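Local coordinates for protein salicylate 5-hydroxylase, large oxygenase component (Ralstonia sp., PDB 7C8Z) that catalyses, as the oxygenase component of a multicomponent enzyme, the NADH- and O2-dependent 5-hydroxylation of salicylate to gentisate, using a Rieske [2Fe-2S] cluster and a mononuclear iron, at residues Asp240-Gly245 and Val424-Ile429; Ser263-Asp268 and Gly418-Met423. One frame throughout, in Å; residues are numbered along the deposited sequence.

Interaction 1. Residues Asp240-Gly245 and Val424-Ile429. With FE (Fe (III) ion), chain J.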
ATOM      1  N   ASP A 240      -3.161  32.408   3.630  1.00 60.51           N
ATOM      2  CA  ASP A 240      -2.272  32.671   4.758  1.00 50.56           C
ATOM      3  C   ASP A 240      -1.192  33.646   4.306  1.00 51.02           C
ATOM      4  O   ASP A 240      -0.230  33.240   3.638  1.00 59.50           O
ATOM      5  CB  ASP A 240      -1.646  31.361   5.246  1.00 50.02           C
ATOM      6  CG  ASP A 240      -0.930  31.501   6.577  1.00 55.72           C
ATOM      7  OD1 ASP A 240      -0.566  32.631   6.964  1.00 57.08           O
ATOM      8  OD2 ASP A 240      -0.718  30.460   7.235  1.00 58.25           O
ATOM      9  N   PRO A 241      -1.281  34.920   4.666  1.00 64.31           N
ATOM     10  CA  PRO A 241      -0.390  35.922   4.064  1.00 64.63           C
ATOM     11  C   PRO A 241       0.939  36.116   4.779  1.00 59.53           C
ATOM     12  O   PRO A 241       1.886  36.626   4.174  1.00 71.09           O
ATOM     13  CB  PRO A 241      -1.229  37.208   4.110  1.00 73.98           C
ATOM     14  CG  PRO A 241      -2.413  36.914   5.023  1.00 80.44           C
ATOM     15  CD  PRO A 241      -2.252  35.531   5.583  1.00 80.52           C
ATOM     16  N   TYR A 242       1.035  35.752   6.055  1.00 51.39           N
ATOM     17  CA  TYR A 242       2.236  36.051   6.823  1.00 58.80           C
ATOM     18  C   TYR A 242       3.100  34.832   7.111  1.00 67.23           C
ATOM     19  O   TYR A 242       4.165  34.974   7.718  1.00 79.02           O
ATOM     20  CB  TYR A 242       1.861  36.765   8.126  1.00 74.18           C
ATOM     21  CG  TYR A 242       1.481  35.881   9.293  1.00 74.51           C
ATOM     22  CD1 TYR A 242       0.359  35.064   9.244  1.00 66.72           C
ATOM     23  CD2 TYR A 242       2.227  35.902  10.466  1.00 78.11           C
ATOM     24  CE1 TYR A 242       0.003  34.276  10.330  1.00 67.56           C
ATOM     25  CE2 TYR A 242       1.884  35.122  11.550  1.00 66.37           C
ATOM     26  CZ  TYR A 242       0.775  34.311  11.480  1.00 63.32           C
ATOM     27  OH  TYR A 242       0.448  33.540  12.573  1.00 64.65           O
ATOM     28  N   HIS A 243       2.673  33.645   6.708  1.00 73.30           N
ATOM     29  CA  HIS A 243       3.537  32.469   6.748  1.00 69.35           C
ATOM     30  C   HIS A 243       4.689  32.499   5.739  1.00 62.22           C
ATOM     31  O   HIS A 243       5.788  32.047   6.085  1.00 62.22           O
ATOM     32  CB  HIS A 243       2.698  31.196   6.558  1.00 64.41           C
ATOM     33  CG  HIS A 243       2.626  30.711   5.143  1.00 57.15           C
ATOM     34  ND1 HIS A 243       1.547  30.966   4.325  1.00 56.38           N
ATOM     35  CD2 HIS A 243       3.492  29.978   4.403  1.00 61.89           C
ATOM     36  CE1 HIS A 243       1.755  30.420   3.141  1.00 58.92           C
ATOM     37  NE2 HIS A 243       2.929  29.816   3.161  1.00 54.72           N
ATOM     38  N   PRO A 244       4.518  33.020   4.505  1.00 69.62           N
ATOM     39  CA  PRO A 244       5.621  32.902   3.527  1.00 67.96           C
ATOM     40  C   PRO A 244       6.932  33.518   3.981  1.00 66.40           C
ATOM     41  O   PRO A 244       7.999  32.947   3.721  1.00 65.84           O
ATOM     42  CB  PRO A 244       5.063  33.615   2.286  1.00 71.82           C
ATOM     43  CG  PRO A 244       3.594  33.516   2.425  1.00 70.57           C
ATOM     44  CD  PRO A 244       3.347  33.674   3.889  1.00 73.34           C
ATOM     45  N   GLY A 245       6.891  34.662   4.657  1.00 65.89           N
ATOM     46  CA  GLY A 245       8.120  35.257   5.146  1.00 73.58           C
ATOM     47  C   GLY A 245       8.726  34.548   6.337  1.00 80.03           C
ATOM     48  O   GLY A 245       9.829  34.914   6.760  1.00 75.28           O
ATOM     49  N   VAL A 424      -0.427  41.123   7.717  1.00 61.23           N
ATOM     50  CA  VAL A 424      -0.279  40.569   9.053  1.00 54.94           C
ATOM     51  C   VAL A 424      -1.646  40.262   9.626  1.00 48.26           C
ATOM     52  O   VAL A 424      -2.077  40.880  10.605  1.00 63.55           O
ATOM     53  CB  VAL A 424       0.498  41.538   9.966  1.00 62.67           C
ATOM     54  CG1 VAL A 424       1.070  40.791  11.149  1.00 70.14           C
ATOM     55  CG2 VAL A 424       1.589  42.269   9.178  1.00 61.77           C
ATOM     56  N   THR A 425      -2.325  39.287   9.040  1.00 42.11           N
ATOM     57  CA  THR A 425      -3.663  38.974   9.498  1.00 54.34           C
ATOM     58  C   THR A 425      -4.035  37.595   8.991  1.00 47.23           C
ATOM     59  O   THR A 425      -3.553  37.156   7.946  1.00 48.84           O
ATOM     60  CB  THR A 425      -4.676  40.028   9.034  1.00 54.96           C
ATOM     61  OG1 THR A 425      -6.002  39.556   9.291  1.00 62.86           O
ATOM     62  CG2 THR A 425      -4.511  40.320   7.546  1.00 50.32           C
ATOM     63  N   GLU A 426      -4.893  36.914   9.747  1.00 48.63           N
ATOM     64  CA  GLU A 426      -5.480  35.657   9.309  1.00 58.76           C
ATOM     65  C   GLU A 426      -6.926  35.839   8.861  1.00 59.13           C
ATOM     66  O   GLU A 426      -7.728  34.902   8.936  1.00 46.34           O
ATOM     67  CB  GLU A 426      -5.368  34.610  10.418  1.00 50.04           C
ATOM     68  CG  GLU A 426      -3.930  34.255  10.749  1.00 52.01           C
ATOM     69  CD  GLU A 426      -3.810  33.194  11.820  1.00 67.09           C
ATOM     70  OE1 GLU A 426      -3.641  32.009  11.461  1.00 74.78           O
ATOM     71  OE2 GLU A 426      -3.876  33.541  13.018  1.00 68.83           O
ATOM     72  N   THR A 427      -7.260  37.033   8.365  1.00 63.58           N
ATOM     73  CA  THR A 427      -8.652  37.363   8.086  1.00 59.49           C
ATOM     74  C   THR A 427      -9.216  36.548   6.930  1.00 53.18           C
ATOM     75  O   THR A 427     -10.423  36.286   6.898  1.00 63.34           O
ATOM     76  CB  THR A 427      -8.793  38.862   7.801  1.00 51.78           C
ATOM     77  OG1 THR A 427     -10.162  39.179   7.521  1.00 59.09           O
ATOM     78  CG2 THR A 427      -7.927  39.268   6.626  1.00 41.07           C
ATOM     79  N   LEU A 428      -8.377  36.131   5.979  1.00 47.29           N
ATOM     80  CA  LEU A 428      -8.887  35.332   4.870  1.00 44.69           C
ATOM     81  C   LEU A 428      -9.347  33.960   5.344  1.00 47.36           C
ATOM     82  O   LEU A 428     -10.368  33.444   4.879  1.00 42.70           O
ATOM     83  CB  LEU A 428      -7.822  35.192   3.784  1.00 44.90           C
ATOM     84  CG  LEU A 428      -7.278  36.474   3.165  1.00 45.02           C
ATOM     85  CD1 LEU A 428      -6.374  36.164   1.984  1.00 36.42           C
ATOM     86  CD2 LEU A 428      -8.420  37.362   2.739  1.00 35.59           C
ATOM     87  N   ILE A 429      -8.630  33.372   6.300  1.00 42.83           N
ATOM     88  CA  ILE A 429      -9.048  32.091   6.852  1.00 47.66           C
ATOM     89  C   ILE A 429     -10.299  32.261   7.705  1.00 43.15           C
ATOM     90  O   ILE A 429     -11.202  31.414   7.686  1.00 56.39           O
ATOM     91  CB  ILE A 429      -7.890  31.457   7.642  1.00 48.23           C
ATOM     92  CG1 ILE A 429      -6.620  31.466   6.789  1.00 44.59           C
ATOM     93  CG2 ILE A 429      -8.247  30.041   8.067  1.00 49.83           C
ATOM     94  CD1 ILE A 429      -5.403  30.903   7.483  1.00 45.09           C
TER
HETATM   95 FE    FE J 502       3.585  28.832   1.198  1.00 59.32          FE
HETATM   96  O   HOH W   1       4.290  30.295  -0.364  1.00 33.03           O

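Interaction 2. Residues Ser263-Asp268 and Gly418-Met423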
ATOM      1  N   SER A 263       1.692  45.453   0.409  1.00 60.19           N
ATOM      2  CA  SER A 263       0.746  44.384   0.131  1.00 53.05           C
ATOM      3  C   SER A 263      -0.673  44.823   0.464  1.00 54.43           C
ATOM      4  O   SER A 263      -0.897  45.789   1.196  1.00 74.68           O
ATOM      5  CB  SER A 263       1.093  43.121   0.918  1.00 55.13           C
ATOM      6  OG  SER A 263       1.308  43.430   2.283  1.00 67.29           O
ATOM      7  N   GLU A 264      -1.631  44.085  -0.091  1.00 54.11           N
ATOM      8  CA  GLU A 264      -3.036  44.204   0.267  1.00 54.26           C
ATOM      9  C   GLU A 264      -3.733  42.902  -0.096  1.00 56.91           C
ATOM     10  O   GLU A 264      -3.383  42.259  -1.084  1.00 66.12           O
ATOM     11  CB  GLU A 264      -3.700  45.382  -0.461  1.00 63.07           C
ATOM     12  CG  GLU A 264      -3.388  45.448  -1.955  1.00 64.41           C
ATOM     13  CD  GLU A 264      -4.053  46.624  -2.648  1.00 86.50           C
ATOM     14  OE1 GLU A 264      -5.075  47.125  -2.131  1.00 94.22           O
ATOM     15  OE2 GLU A 264      -3.552  47.052  -3.712  1.00 95.19           O
ATOM     16  N   LEU A 265      -4.710  42.511   0.712  1.00 66.97           N
ATOM     17  CA  LEU A 265      -5.431  41.266   0.491  1.00 56.85           C
ATOM     18  C   LEU A 265      -6.925  41.562   0.467  1.00 61.73           C
ATOM     19  O   LEU A 265      -7.438  42.266   1.343  1.00 55.34           O
ATOM     20  CB  LEU A 265      -5.061  40.212   1.539  1.00 50.26           C
ATOM     21  CG  LEU A 265      -5.128  40.603   3.004  1.00 51.83           C
ATOM     22  CD1 LEU A 265      -6.413  40.074   3.573  1.00 68.63           C
ATOM     23  CD2 LEU A 265      -3.936  40.059   3.764  1.00 48.78           C
ATOM     24  N   LYS A 266      -7.610  41.045  -0.549  1.00 64.20           N
ATOM     25  CA  LYS A 266      -9.022  41.312  -0.774  1.00 57.14           C
ATOM     26  C   LYS A 266      -9.818  40.015  -0.859  1.00 54.35           C
ATOM     27  O   LYS A 266      -9.273  38.940  -1.117  1.00 72.81           O
ATOM     28  CB  LYS A 266      -9.223  42.128  -2.056  1.00 51.43           C
ATOM     29  CG  LYS A 266      -8.570  43.500  -2.015  1.00 59.05           C
ATOM     30  CD  LYS A 266      -7.960  43.844  -3.358  1.00 60.24           C
ATOM     31  CE  LYS A 266      -7.633  45.318  -3.470  1.00 53.51           C
ATOM     32  NZ  LYS A 266      -8.149  45.862  -4.754  1.00 55.75           N
ATOM     33  N   MET A 267     -11.125  40.136  -0.631  1.00 45.99           N
ATOM     34  CA  MET A 267     -12.047  39.009  -0.622  1.00 50.10           C
ATOM     35  C   MET A 267     -13.294  39.385  -1.408  1.00 54.64           C
ATOM     36  O   MET A 267     -13.545  40.561  -1.686  1.00 74.11           O
ATOM     37  CB  MET A 267     -12.459  38.608   0.801  1.00 49.39           C
ATOM     38  CG  MET A 267     -11.562  37.599   1.466  1.00 48.80           C
ATOM     39  SD  MET A 267     -12.012  37.312   3.197  1.00 47.81           S
ATOM     40  CE  MET A 267     -11.655  38.912   3.914  1.00 37.75           C
ATOM     41  N   ASP A 268     -14.080  38.376  -1.768  1.00 45.61           N
ATOM     42  CA  ASP A 268     -15.369  38.629  -2.384  1.00 51.05           C
ATOM     43  C   ASP A 268     -16.422  38.811  -1.292  1.00 50.13           C
ATOM     44  O   ASP A 268     -16.126  38.762  -0.097  1.00 55.39           O
ATOM     45  CB  ASP A 268     -15.730  37.515  -3.371  1.00 56.08           C
ATOM     46  CG  ASP A 268     -16.224  36.249  -2.689  1.00 63.74           C
ATOM     47  OD1 ASP A 268     -15.646  35.857  -1.654  1.00 66.28           O
ATOM     48  OD2 ASP A 268     -17.182  35.633  -3.207  1.00 66.48           O
ATOM     49  N   GLY A 418     -12.269  41.076   6.758  1.00 49.36           N
ATOM     50  CA  GLY A 418     -12.350  42.144   5.777  1.00 42.93           C
ATOM     51  C   GLY A 418     -11.048  42.461   5.070  1.00 48.83           C
ATOM     52  O   GLY A 418      -9.973  42.065   5.529  1.00 67.15           O
ATOM     53  N   ASP A 419     -11.133  43.197   3.961  1.00 44.44           N
ATOM     54  CA  ASP A 419      -9.947  43.565   3.195  1.00 53.18           C
ATOM     55  C   ASP A 419      -9.006  44.431   4.026  1.00 55.49           C
ATOM     56  O   ASP A 419      -9.435  45.384   4.683  1.00 61.95           O
ATOM     57  CB  ASP A 419     -10.350  44.309   1.918  1.00 55.89           C
ATOM     58  CG  ASP A 419     -11.283  43.499   1.029  1.00 69.14           C
ATOM     59  OD1 ASP A 419     -11.751  42.424   1.462  1.00 70.17           O
ATOM     60  OD2 ASP A 419     -11.551  43.942  -0.107  1.00 62.62           O
ATOM     61  N   THR A 420      -7.724  44.085   4.018  1.00 62.27           N
ATOM     62  CA  THR A 420      -6.703  44.805   4.766  1.00 61.86           C
ATOM     63  C   THR A 420      -5.668  45.382   3.808  1.00 61.97           C
ATOM     64  O   THR A 420      -5.651  45.074   2.613  1.00 61.09           O
ATOM     65  CB  THR A 420      -6.008  43.907   5.798  1.00 68.77           C
ATOM     66  OG1 THR A 420      -5.084  43.040   5.127  1.00 76.01           O
ATOM     67  CG2 THR A 420      -7.024  43.074   6.569  1.00 54.89           C
ATOM     68  N   ASP A 421      -4.810  46.251   4.351  1.00 56.48           N
ATOM     69  CA  ASP A 421      -3.719  46.864   3.601  1.00 59.33           C
ATOM     70  C   ASP A 421      -2.341  46.369   4.048  1.00 64.53           C
ATOM     71  O   ASP A 421      -1.329  47.012   3.747  1.00 66.20           O
ATOM     72  CB  ASP A 421      -3.793  48.389   3.715  1.00 67.84           C
ATOM     73  CG  ASP A 421      -3.703  48.881   5.157  1.00 89.13           C
ATOM     74  OD1 ASP A 421      -4.619  48.578   5.951  1.00 92.99           O
ATOM     75  OD2 ASP A 421      -2.721  49.580   5.494  1.00 88.50           O
ATOM     76  N   HIS A 422      -2.281  45.232   4.746  1.00 62.14           N
ATOM     77  CA  HIS A 422      -1.037  44.638   5.234  1.00 69.45           C
ATOM     78  C   HIS A 422      -1.154  43.115   5.145  1.00 73.07           C
ATOM     79  O   HIS A 422      -2.229  42.591   4.835  1.00 67.09           O
ATOM     80  CB  HIS A 422      -0.743  45.114   6.661  1.00 67.03           C
ATOM     81  CG  HIS A 422      -1.846  44.807   7.625  1.00 63.93           C
ATOM     82  ND1 HIS A 422      -1.787  43.748   8.504  1.00 62.45           N
ATOM     83  CD2 HIS A 422      -3.029  45.425   7.863  1.00 63.52           C
ATOM     84  CE1 HIS A 422      -2.890  43.718   9.232  1.00 65.41           C
ATOM     85  NE2 HIS A 422      -3.660  44.725   8.864  1.00 58.84           N
ATOM     86  N   MET A 423      -0.063  42.383   5.435  1.00 76.49           N
ATOM     87  CA  MET A 423      -0.119  40.927   5.308  1.00 60.74           C
ATOM     88  C   MET A 423      -0.306  40.305   6.681  1.00 65.13           C
ATOM     89  O   MET A 423      -0.347  39.079   6.811  1.00 76.34           O
ATOM     90  CB  MET A 423       1.205  40.311   4.846  1.00 75.41           C
ATOM     91  CG  MET A 423       2.473  41.016   5.265  1.00102.11           C
ATOM     92  SD  MET A 423       3.819  39.918   4.658  1.00112.62           S
ATOM     93  CE  MET A 423       5.200  41.082   4.899  1.00100.10           C
TER
HETATM   94  O   HOH W   2     -13.166  42.773  -2.650  1.00 39.28           O

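Interaction 1. Residues Asp240-Gly245 and Val424-Ile429
Pro241 sets CG and CD of its ring against the backbone carbonyl of Thr425, with Pro241 CG 3.1 Å from Thr425 O. No hydrogen bond joins the two segments; they meet by packing. Beside the proline, Tyr242 has its ring carbon CE1 4.0 Å from Glu426 CG. The tyrosine's CG sits between its own backbone N and carbonyl carbon (chi1 85°), which brings CE1 to the glutamate; the two side chains meet obliquely, ring and carboxylate planes 63° apart. At the far end, CD1 of Ile429 rests 4.4 Å from CB of Asp240. Beyond Tyr242 the segments part: His243 does not meet 424-429, and Pro244 and Gly245 lead toward solvent.

His243 instead faces the iron, bound through NE2 at 2.3 Å, with His248, Asp389 and a water completing the site. Its other ring nitrogen, ND1, gives a hydrogen bond of 3.0 Å to Asp240 O from above the carbonyl plane, which helps fix the ring's rotation. The carboxylates of Asp240 and Glu426 both form salt bridges with Arg113 of the second subunit, and Asp240 OD2 is also hydrogen-bonded to NE2 of His133 there, a ligand of that subunit's Rieske cluster. This chemistry is consistent with an electron path from cluster to iron across the subunit interface, as in related Rieske oxygenases.

Interaction 2. Residues Ser263-Asp268 and Gly418-Met423
Strand 263-267 and the irregular segment 418-423 run antiparallel and share a single bridge, the hydrogen-bonded pair Leu265 and Thr420, whose CA atoms lie 5.7 Å apart. Thr420 N donates to Leu265 O at 3.2 Å, whereas the return bond from Leu265 N to Thr420 O is weak. Asp419 takes over where the backbone pairing stops: its OD1 accepts Met267 N at 3.2 Å, met from above the carboxylate plane. The other oxygen, OD2, touches CB and CG of Lys266, the two side chains crossing at about a right angle, and the lysine's amine reaches off to Tyr207.

Around the bridge, Leu265 turns CG between its own N and carbonyl carbon (chi1 51°), bringing its branched end against Thr420 OG1 and His422 O. Thr420 OG1 in turn donates to His422 O at 2.9 Å, a bond within the loop. At one end the methyl CE of Met267 packs on Gly418, while at the other Ser263 OG lies beside Met423 CB and CG.

Strand 263-267 is outermost in the chain's antiparallel catalytic-domain sheet, so the loop ahead of helix 427-440 borders an edge strand, in the helix-grip fold of Rieske oxygenase alpha subunits.

Overall arrangement
Centred 10 Å apart, the two contacts share one chain path: 418-423 runs directly into 424-429, so the loop leaves the edge strand of interaction 2 and enters interaction 1 just ahead of helix 427-440. Thr427 OG1 ties back to Gly418 N with a probable hydrogen bond of 2.9 Å, while Leu428 CD2 packs on Met267 CG at 3.4 Å. Pro241 and Tyr242 lie against Met423 O, and Leu265 reaches Pro241 as well. Interaction 1 holds the iron ligand His243; in interaction 2, the side chain of Met423 is about 12 Å from the bound Fe (III) ion. Both also touch the second subunit, but residues around its cluster, His112, Arg113 and His133, contact interaction 1.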